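Local coordinates for protein metagenomic carboxyl esterase MGS0156 (Uncultured organism, PDB 5D8M) that probably hydrolyses carboxylic ester bonds, as a carboxyl esterase of the alpha/beta-hydrolase type, at residues Tyr117-Thr122 with Tyr334-Leu339; Glu39-Ile44 with Asp61-Arg66. All blocks are in the same frame, centred on the assembly; numbering follows the deposited sequence.

Contact 1: Tyr117-Thr122 with Tyr334-Leu339; sequences YGYATT and YVEEDL
A single, very short hydrogen bond between Tyr119 and Glu336 joins the segment carrying edge strand 120-123 with the last turn of helix 324-338, near the C-terminal end of the modelled chain. The phenol hydroxyl is the donor: Tyr119 OH lies 2.5 Å from Glu336 OE1. The carboxylate oxygen sits beyond the hydroxyl end of the ring, at its edge and near its plane, and Tyr119 CE1 comes within 3.2 Å of Glu336 OE1. The ring and the carboxylate are turned 65° against each other. Glu336 covers the distance with a stretched chain, CG anti to the backbone N (chi1 176°) and the next torsion also fully extended, which carries its carboxylate off the helix to the phenol. A second hydrogen bond to OE1, with Ser83 OG, limits the turning of the carboxylate. The buried Tyr119 ring also packs on Ala332 and Arg333 of the helix and on Ile87 of the neighbouring strand. A phenylalanine in place of Tyr119 would probably keep much of this packing but leave Glu336 OE1 without its phenol donor, with Ser83 still beside it. Just upstream, Gly118, with positive phi, is the C-prime residue of a Schellman motif: Tyr119 N bonds to Val114 O and Gly118 N to Glu115 O, ending helix 111-116 and turning the chain into the strand. A helix closed in this way before a parallel edge strand, with another helix packed alongside, is consistent with the alpha/beta-hydrolase fold, in which helices pack on both faces of a mainly parallel sheet.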
ATOM      1  N   TYR A 117       2.527  13.717 -16.626  1.00 15.70           N
ATOM      2  CA  TYR A 117       3.982  13.757 -16.553  1.00 20.27           C
ATOM      3  C   TYR A 117       4.680  12.497 -17.041  1.00 16.02           C
ATOM      4  O   TYR A 117       5.822  12.238 -16.658  1.00 16.69           O
ATOM      5  CB  TYR A 117       4.426  14.084 -15.128  1.00 15.87           C
ATOM      6  CG  TYR A 117       4.107  15.516 -14.793  1.00 16.42           C
ATOM      7  CD1 TYR A 117       4.775  16.552 -15.426  1.00 17.52           C
ATOM      8  CD2 TYR A 117       3.105  15.834 -13.882  1.00 18.35           C
ATOM      9  CE1 TYR A 117       4.479  17.873 -15.147  1.00 24.17           C
ATOM     10  CE2 TYR A 117       2.794  17.163 -13.588  1.00 18.22           C
ATOM     11  CZ  TYR A 117       3.488  18.173 -14.219  1.00 22.46           C
ATOM     12  OH  TYR A 117       3.198  19.492 -13.930  1.00 23.85           O
ATOM     13  N   GLY A 118       4.002  11.737 -17.896  1.00 18.24           N
ATOM     14  CA  GLY A 118       4.644  10.702 -18.700  1.00 17.69           C
ATOM     15  C   GLY A 118       4.605   9.305 -18.120  1.00 19.50           C
ATOM     16  O   GLY A 118       5.263   8.402 -18.628  1.00 20.62           O
ATOM     17  N   TYR A 119       3.845   9.118 -17.046  1.00 19.48           N
ATOM     18  CA  TYR A 119       3.733   7.803 -16.441  1.00 17.39           C
ATOM     19  C   TYR A 119       2.380   7.193 -16.813  1.00 21.15           C
ATOM     20  O   TYR A 119       1.323   7.729 -16.441  1.00 20.25           O
ATOM     21  CB  TYR A 119       3.909   7.887 -14.915  1.00 16.04           C
ATOM     22  CG  TYR A 119       5.263   8.455 -14.513  1.00 17.52           C
ATOM     23  CD1 TYR A 119       6.400   7.661 -14.556  1.00 19.25           C
ATOM     24  CD2 TYR A 119       5.406   9.789 -14.110  1.00 18.02           C
ATOM     25  CE1 TYR A 119       7.660   8.159 -14.209  1.00 14.48           C
ATOM     26  CE2 TYR A 119       6.668  10.304 -13.754  1.00 16.36           C
ATOM     27  CZ  TYR A 119       7.786   9.470 -13.811  1.00 17.69           C
ATOM     28  OH  TYR A 119       9.037   9.928 -13.463  1.00 16.45           O
ATOM     29  N   ALA A 120       2.409   6.088 -17.555  1.00 17.74           N
ATOM     30  CA  ALA A 120       1.173   5.355 -17.870  1.00 17.45           C
ATOM     31  C   ALA A 120       0.666   4.633 -16.616  1.00 14.61           C
ATOM     32  O   ALA A 120       1.443   4.324 -15.711  1.00 13.25           O
ATOM     33  CB  ALA A 120       1.411   4.347 -19.025  1.00 18.44           C
ATOM     34  N   THR A 121      -0.643   4.391 -16.546  1.00 12.80           N
ATOM     35  CA  THR A 121      -1.194   3.674 -15.398  1.00 16.10           C
ATOM     36  C   THR A 121      -2.180   2.607 -15.845  1.00 15.15           C
ATOM     37  O   THR A 121      -2.960   2.814 -16.773  1.00 14.37           O
ATOM     38  CB  THR A 121      -1.934   4.614 -14.406  1.00 15.81           C
ATOM     39  OG1 THR A 121      -3.090   5.181 -15.031  1.00 16.78           O
ATOM     40  CG2 THR A 121      -1.036   5.743 -13.955  1.00 19.74           C
ATOM     41  N   THR A 122      -2.144   1.478 -15.164  1.00 14.54           N
ATOM     42  CA  THR A 122      -3.119   0.413 -15.342  1.00 16.23           C
ATOM     43  C   THR A 122      -3.652   0.035 -13.972  1.00 14.61           C
ATOM     44  O   THR A 122      -2.873  -0.170 -13.063  1.00 16.14           O
ATOM     45  CB  THR A 122      -2.487  -0.827 -16.009  1.00 18.89           C
ATOM     46  OG1 THR A 122      -2.178  -0.526 -17.366  1.00 19.32           O
ATOM     47  CG2 THR A 122      -3.432  -2.008 -15.958  1.00 19.79           C
ATOM     48  N   TYR A 334      10.665   9.077  -7.852  1.00 11.55           N
ATOM     49  CA  TYR A 334      11.706   8.470  -7.001  1.00 13.77           C
ATOM     50  C   TYR A 334      12.179   7.167  -7.638  1.00 14.00           C
ATOM     51  O   TYR A 334      13.385   6.920  -7.763  1.00 13.58           O
ATOM     52  CB  TYR A 334      11.199   8.194  -5.560  1.00 12.90           C
ATOM     53  CG  TYR A 334      12.302   7.695  -4.641  1.00 15.18           C
ATOM     54  CD1 TYR A 334      12.765   6.375  -4.717  1.00 12.20           C
ATOM     55  CD2 TYR A 334      12.890   8.541  -3.705  1.00 14.35           C
ATOM     56  CE1 TYR A 334      13.789   5.923  -3.900  1.00 15.40           C
ATOM     57  CE2 TYR A 334      13.916   8.081  -2.876  1.00 16.64           C
ATOM     58  CZ  TYR A 334      14.356   6.775  -2.985  1.00 15.02           C
ATOM     59  OH  TYR A 334      15.380   6.322  -2.192  1.00 15.94           O
ATOM     60  N   VAL A 335      11.234   6.321  -8.038  1.00 11.43           N
ATOM     61  CA  VAL A 335      11.606   5.012  -8.584  1.00 11.93           C
ATOM     62  C   VAL A 335      12.329   5.157  -9.923  1.00 15.94           C
ATOM     63  O   VAL A 335      13.372   4.518 -10.148  1.00 17.40           O
ATOM     64  CB  VAL A 335      10.367   4.084  -8.733  1.00 14.55           C
ATOM     65  CG1 VAL A 335      10.763   2.757  -9.377  1.00 12.18           C
ATOM     66  CG2 VAL A 335       9.752   3.828  -7.366  1.00 12.71           C
ATOM     67  N   GLU A 336      11.826   6.026 -10.800  1.00 14.26           N
ATOM     68  CA  GLU A 336      12.537   6.282 -12.058  1.00 15.25           C
ATOM     69  C   GLU A 336      13.967   6.762 -11.803  1.00 17.62           C
ATOM     70  O   GLU A 336      14.915   6.322 -12.463  1.00 19.39           O
ATOM     71  CB  GLU A 336      11.811   7.312 -12.921  1.00 14.51           C
ATOM     72  CG  GLU A 336      12.610   7.643 -14.203  1.00 16.08           C
ATOM     73  CD  GLU A 336      11.929   8.670 -15.089  1.00 22.54           C
ATOM     74  OE1 GLU A 336      10.691   8.867 -14.961  1.00 22.00           O
ATOM     75  OE2 GLU A 336      12.635   9.269 -15.927  1.00 22.95           O
ATOM     76  N   GLU A 337      14.125   7.659 -10.841  1.00 17.06           N
ATOM     77  CA  GLU A 337      15.450   8.137 -10.475  1.00 18.17           C
ATOM     78  C   GLU A 337      16.296   7.000  -9.901  1.00 21.56           C
ATOM     79  O   GLU A 337      17.474   6.861 -10.239  1.00 18.77           O
ATOM     80  CB  GLU A 337      15.352   9.284  -9.469  1.00 22.06           C
ATOM     81  CG  GLU A 337      16.707   9.851  -9.010  1.00 25.69           C
ATOM     82  CD  GLU A 337      16.558  11.050  -8.074  1.00 27.33           C
ATOM     83  OE1 GLU A 337      16.327  10.835  -6.862  1.00 25.48           O
ATOM     84  OE2 GLU A 337      16.666  12.206  -8.548  1.00 27.47           O
ATOM     85  N   ASP A 338      15.690   6.182  -9.043  1.00 17.89           N
ATOM     86  CA  ASP A 338      16.434   5.098  -8.398  1.00 21.57           C
ATOM     87  C   ASP A 338      16.821   4.010  -9.404  1.00 23.41           C
ATOM     88  O   ASP A 338      17.911   3.444  -9.331  1.00 22.97           O
ATOM     89  CB  ASP A 338      15.621   4.496  -7.242  1.00 19.00           C
ATOM     90  CG  ASP A 338      16.441   3.542  -6.396  1.00 22.99           C
ATOM     91  OD1 ASP A 338      17.408   4.013  -5.770  1.00 24.84           O
ATOM     92  OD2 ASP A 338      16.134   2.333  -6.373  1.00 23.87           O
ATOM     93  N   LEU A 339      15.922   3.722 -10.340  1.00 16.82           N
ATOM     94  CA  LEU A 339      16.215   2.779 -11.393  1.00 17.94           C
ATOM     95  C   LEU A 339      17.264   3.382 -12.331  1.00 22.21           C
ATOM     96  O   LEU A 339      17.993   2.649 -13.003  1.00 28.07           O
ATOM     97  CB  LEU A 339      14.946   2.400 -12.168  1.00 22.46           C
ATOM     98  CG  LEU A 339      13.850   1.625 -11.435  1.00 26.05           C
ATOM     99  CD1 LEU A 339      12.686   1.425 -12.366  1.00 23.90           C
ATOM    100  CD2 LEU A 339      14.368   0.283 -10.917  1.00 30.92           C
TER

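Contact 2: Glu39-Ile44 with Asp61-Arg66; sequences EIMTAI and DGILWR
Apolar packing carries this contact, with Met41 (present as selenomethionine) and Ile63 meeting tip to tip. Met41 CG lies 3.8 Å from Ile63 CD1, and Met41 SE is 4.0 Å from Ile63 CD1, while Met41 CE reaches Ile63 CB. Met41 runs out fully extended from helix 34-48, CG anti to the backbone N (chi1 -169°), whereas CG1 of Ile63 stands between its own backbone N and carbonyl carbon (chi1 55°), and the extended second torsion sends CD1 to the helix. Leu64 comes in obliquely, its CD1 4.1 Å from Met41 SE. Beyond these, Met41 packs on Leu327 and Ala330, so helix 324-338 shares the same apolar layer. In the fold, this is a loop between helix 34-48 and strand 87-92 returning to cover its preceding helix beside the parallel sheet. Thr42 adds a thinner fringe: its OG1 lies 4.0 Å from Ile63 CD1, the side chains crossing at about a right angle, while the hydroxyl is hydrogen-bonded to Arg38 O one turn back. Leu64 O takes a hydrogen bond from Arg38 NH2, a polar tie between loop and helix. A charged pair also closes the loop on itself. Arg66 makes a two-nitrogen salt bridge to Asp61, NE to OD1 at 2.9 Å and NH2 to OD2 at 3.0 Å; the carboxylate oxygens lie in the guanidinium plane, yet the nitrogens approach from above the carboxylate plane. Arg66 N also bonds to Asp61 OD1, 2.8 Å away.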
ATOM      1  N   GLU A  39      12.077  15.357  -0.262  1.00 15.91           N
ATOM      2  CA  GLU A  39      12.576  16.380  -1.152  1.00 16.86           C
ATOM      3  C   GLU A  39      11.807  16.410  -2.479  1.00 16.77           C
ATOM      4  O   GLU A  39      11.393  17.465  -2.944  1.00 17.19           O
ATOM      5  CB  GLU A  39      14.064  16.125  -1.392  1.00 18.63           C
ATOM      6  CG  GLU A  39      14.832  17.215  -2.119  1.00 24.35           C
ATOM      7  CD  GLU A  39      16.318  16.921  -2.089  1.00 30.13           C
ATOM      8  OE1 GLU A  39      16.686  15.769  -1.767  1.00 28.06           O
ATOM      9  OE2 GLU A  39      17.119  17.842  -2.341  1.00 36.17           O
ATOM     10  N   ILE A  40      11.638  15.240  -3.084  1.00 16.60           N
ATOM     11  CA  ILE A  40      10.901  15.107  -4.333  1.00 16.40           C
ATOM     12  C   ILE A  40       9.439  15.510  -4.163  1.00 15.88           C
ATOM     13  O   ILE A  40       8.914  16.316  -4.948  1.00 16.74           O
ATOM     14  CB  ILE A  40      10.991  13.664  -4.858  1.00 16.19           C
ATOM     15  CG1 ILE A  40      12.404  13.413  -5.398  1.00 17.58           C
ATOM     16  CG2 ILE A  40       9.934  13.405  -5.938  1.00 16.17           C
ATOM     17  CD1 ILE A  40      12.660  11.954  -5.803  1.00 18.56           C
HETATM   18  N   MSE A  41       8.780  14.982  -3.134  1.00 15.11           N
HETATM   19  CA  MSE A  41       7.347  15.247  -2.976  1.00 14.81           C
HETATM   20  C   MSE A  41       7.117  16.726  -2.665  1.00 17.04           C
HETATM   21  O   MSE A  41       6.203  17.362  -3.200  1.00 18.49           O
HETATM   22  CB  MSE A  41       6.737  14.357  -1.892  1.00 14.08           C
HETATM   23  CG  MSE A  41       5.219  14.393  -1.858  1.00 19.13           C
HETATM   24 SE   MSE A  41       4.462  13.033  -0.679  0.58 17.40          SE
HETATM   25  CE  MSE A  41       2.585  13.661  -0.756  1.00 13.69           C
ATOM     26  N   THR A  42       7.988  17.286  -1.845  1.00 17.81           N
ATOM     27  CA  THR A  42       7.901  18.689  -1.476  1.00 19.39           C
ATOM     28  C   THR A  42       8.061  19.644  -2.685  1.00 21.67           C
ATOM     29  O   THR A  42       7.304  20.615  -2.820  1.00 17.44           O
ATOM     30  CB  THR A  42       8.957  19.007  -0.387  1.00 19.14           C
ATOM     31  OG1 THR A  42       8.648  18.245   0.792  1.00 19.56           O
ATOM     32  CG2 THR A  42       8.967  20.488  -0.050  1.00 21.07           C
ATOM     33  N   ALA A  43       9.030  19.356  -3.555  1.00 19.83           N
ATOM     34  CA  ALA A  43       9.259  20.127  -4.781  1.00 20.93           C
ATOM     35  C   ALA A  43       8.093  20.005  -5.755  1.00 21.21           C
ATOM     36  O   ALA A  43       7.707  20.990  -6.391  1.00 18.65           O
ATOM     37  CB  ALA A  43      10.562  19.678  -5.462  1.00 19.35           C
ATOM     38  N   ILE A  44       7.527  18.796  -5.856  1.00 17.30           N
ATOM     39  CA  ILE A  44       6.367  18.558  -6.717  1.00 18.35           C
ATOM     40  C   ILE A  44       5.217  19.477  -6.321  1.00 17.93           C
ATOM     41  O   ILE A  44       4.595  20.125  -7.167  1.00 18.02           O
ATOM     42  CB  ILE A  44       5.919  17.064  -6.665  1.00 18.66           C
ATOM     43  CG1 ILE A  44       6.873  16.217  -7.519  1.00 16.86           C
ATOM     44  CG2 ILE A  44       4.477  16.890  -7.161  1.00 19.15           C
ATOM     45  CD1 ILE A  44       6.594  14.737  -7.466  1.00 16.36           C
ATOM     46  N   ASP A  61       5.203  17.920   9.577  1.00 19.42           N
ATOM     47  CA  ASP A  61       4.693  16.570   9.422  1.00 18.06           C
ATOM     48  C   ASP A  61       3.473  16.551   8.502  1.00 17.27           C
ATOM     49  O   ASP A  61       2.855  15.506   8.328  1.00 17.82           O
ATOM     50  CB  ASP A  61       4.324  15.978  10.792  1.00 18.09           C
ATOM     51  CG  ASP A  61       5.498  15.916  11.740  1.00 21.58           C
ATOM     52  OD1 ASP A  61       6.548  15.326  11.370  1.00 19.95           O
ATOM     53  OD2 ASP A  61       5.368  16.469  12.858  1.00 21.34           O
ATOM     54  N   GLY A  62       3.143  17.707   7.917  1.00 17.88           N
ATOM     55  CA  GLY A  62       1.976  17.864   7.058  1.00 18.50           C
ATOM     56  C   GLY A  62       1.722  16.773   6.012  1.00 16.10           C
ATOM     57  O   GLY A  62       0.616  16.258   5.904  1.00 17.04           O
ATOM     58  N   ILE A  63       2.733  16.426   5.229  1.00 15.84           N
ATOM     59  CA  ILE A  63       2.563  15.337   4.276  1.00 14.74           C
ATOM     60  C   ILE A  63       3.256  14.049   4.717  1.00 14.16           C
ATOM     61  O   ILE A  63       2.738  12.950   4.493  1.00 16.41           O
ATOM     62  CB  ILE A  63       3.059  15.716   2.853  1.00 14.81           C
ATOM     63  CG1 ILE A  63       4.515  16.210   2.870  1.00 15.62           C
ATOM     64  CG2 ILE A  63       2.103  16.755   2.229  1.00 15.95           C
ATOM     65  CD1 ILE A  63       5.197  16.301   1.450  1.00 16.80           C
ATOM     66  N   LEU A  64       4.416  14.184   5.347  1.00 14.78           N
ATOM     67  CA  LEU A  64       5.236  13.033   5.729  1.00 14.43           C
ATOM     68  C   LEU A  64       5.797  13.229   7.109  1.00 15.19           C
ATOM     69  O   LEU A  64       6.485  14.220   7.355  1.00 16.50           O
ATOM     70  CB  LEU A  64       6.389  12.841   4.748  1.00 14.52           C
ATOM     71  CG  LEU A  64       6.024  12.541   3.296  1.00 16.27           C
ATOM     72  CD1 LEU A  64       7.236  12.820   2.391  1.00 14.40           C
ATOM     73  CD2 LEU A  64       5.589  11.056   3.168  1.00 12.81           C
ATOM     74  N   TRP A  65       5.504  12.290   8.006  1.00 15.22           N
ATOM     75  CA  TRP A  65       5.983  12.380   9.385  1.00 15.55           C
ATOM     76  C   TRP A  65       7.490  12.419   9.413  1.00 16.25           C
ATOM     77  O   TRP A  65       8.145  11.748   8.615  1.00 19.73           O
ATOM     78  CB  TRP A  65       5.502  11.194  10.225  1.00 14.98           C
ATOM     79  CG  TRP A  65       4.056  11.249  10.560  1.00 14.65           C
ATOM     80  CD1 TRP A  65       3.044  10.565   9.944  1.00 13.70           C
ATOM     81  CD2 TRP A  65       3.447  12.035  11.586  1.00 16.59           C
ATOM     82  NE1 TRP A  65       1.842  10.870  10.534  1.00 13.83           N
ATOM     83  CE2 TRP A  65       2.059  11.779  11.538  1.00 15.68           C
ATOM     84  CE3 TRP A  65       3.937  12.934  12.544  1.00 16.61           C
ATOM     85  CZ2 TRP A  65       1.158  12.377  12.415  1.00 15.50           C
ATOM     86  CZ3 TRP A  65       3.031  13.534  13.417  1.00 17.42           C
ATOM     87  CH2 TRP A  65       1.657  13.252  13.342  1.00 16.67           C
ATOM     88  N   ARG A  66       8.027  13.207  10.339  1.00 17.41           N
ATOM     89  CA  ARG A  66       9.459  13.261  10.570  1.00 19.21           C
ATOM     90  C   ARG A  66       9.854  12.326  11.698  1.00 19.38           C
ATOM     91  O   ARG A  66       9.939  12.758  12.835  1.00 20.31           O
ATOM     92  CB  ARG A  66       9.900  14.681  10.943  1.00 23.38           C
ATOM     93  CG  ARG A  66       9.631  15.733   9.897  1.00 26.40           C
ATOM     94  CD  ARG A  66       9.710  17.139  10.491  1.00 27.61           C
ATOM     95  NE  ARG A  66       8.566  17.423  11.354  1.00 28.39           N
ATOM     96  CZ  ARG A  66       8.367  18.576  11.990  1.00 33.76           C
ATOM     97  NH1 ARG A  66       9.240  19.567  11.861  1.00 35.20           N
ATOM     98  NH2 ARG A  66       7.288  18.743  12.749  1.00 33.78           N
TER

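Overall arrangement
The two contacts sit about 18 Å apart, centre to centre, and both involve the helical layer flanking the parallel sheet. Contact 1 is a partly buried polar link between Tyr119, by the edge strand, and helix 324-338; contact 2 is buried and mainly apolar, setting a loop against helix 34-48, with its charged pair kept within the loop. Those two helices connect them: Tyr334 CA of contact 1 packs 3.8 Å from Ile40 CD1 of contact 2, and Glu337 touches the same isoleucine. In sequence, contact 2 is local and closes before contact 1, which spans over two hundred residues, begins.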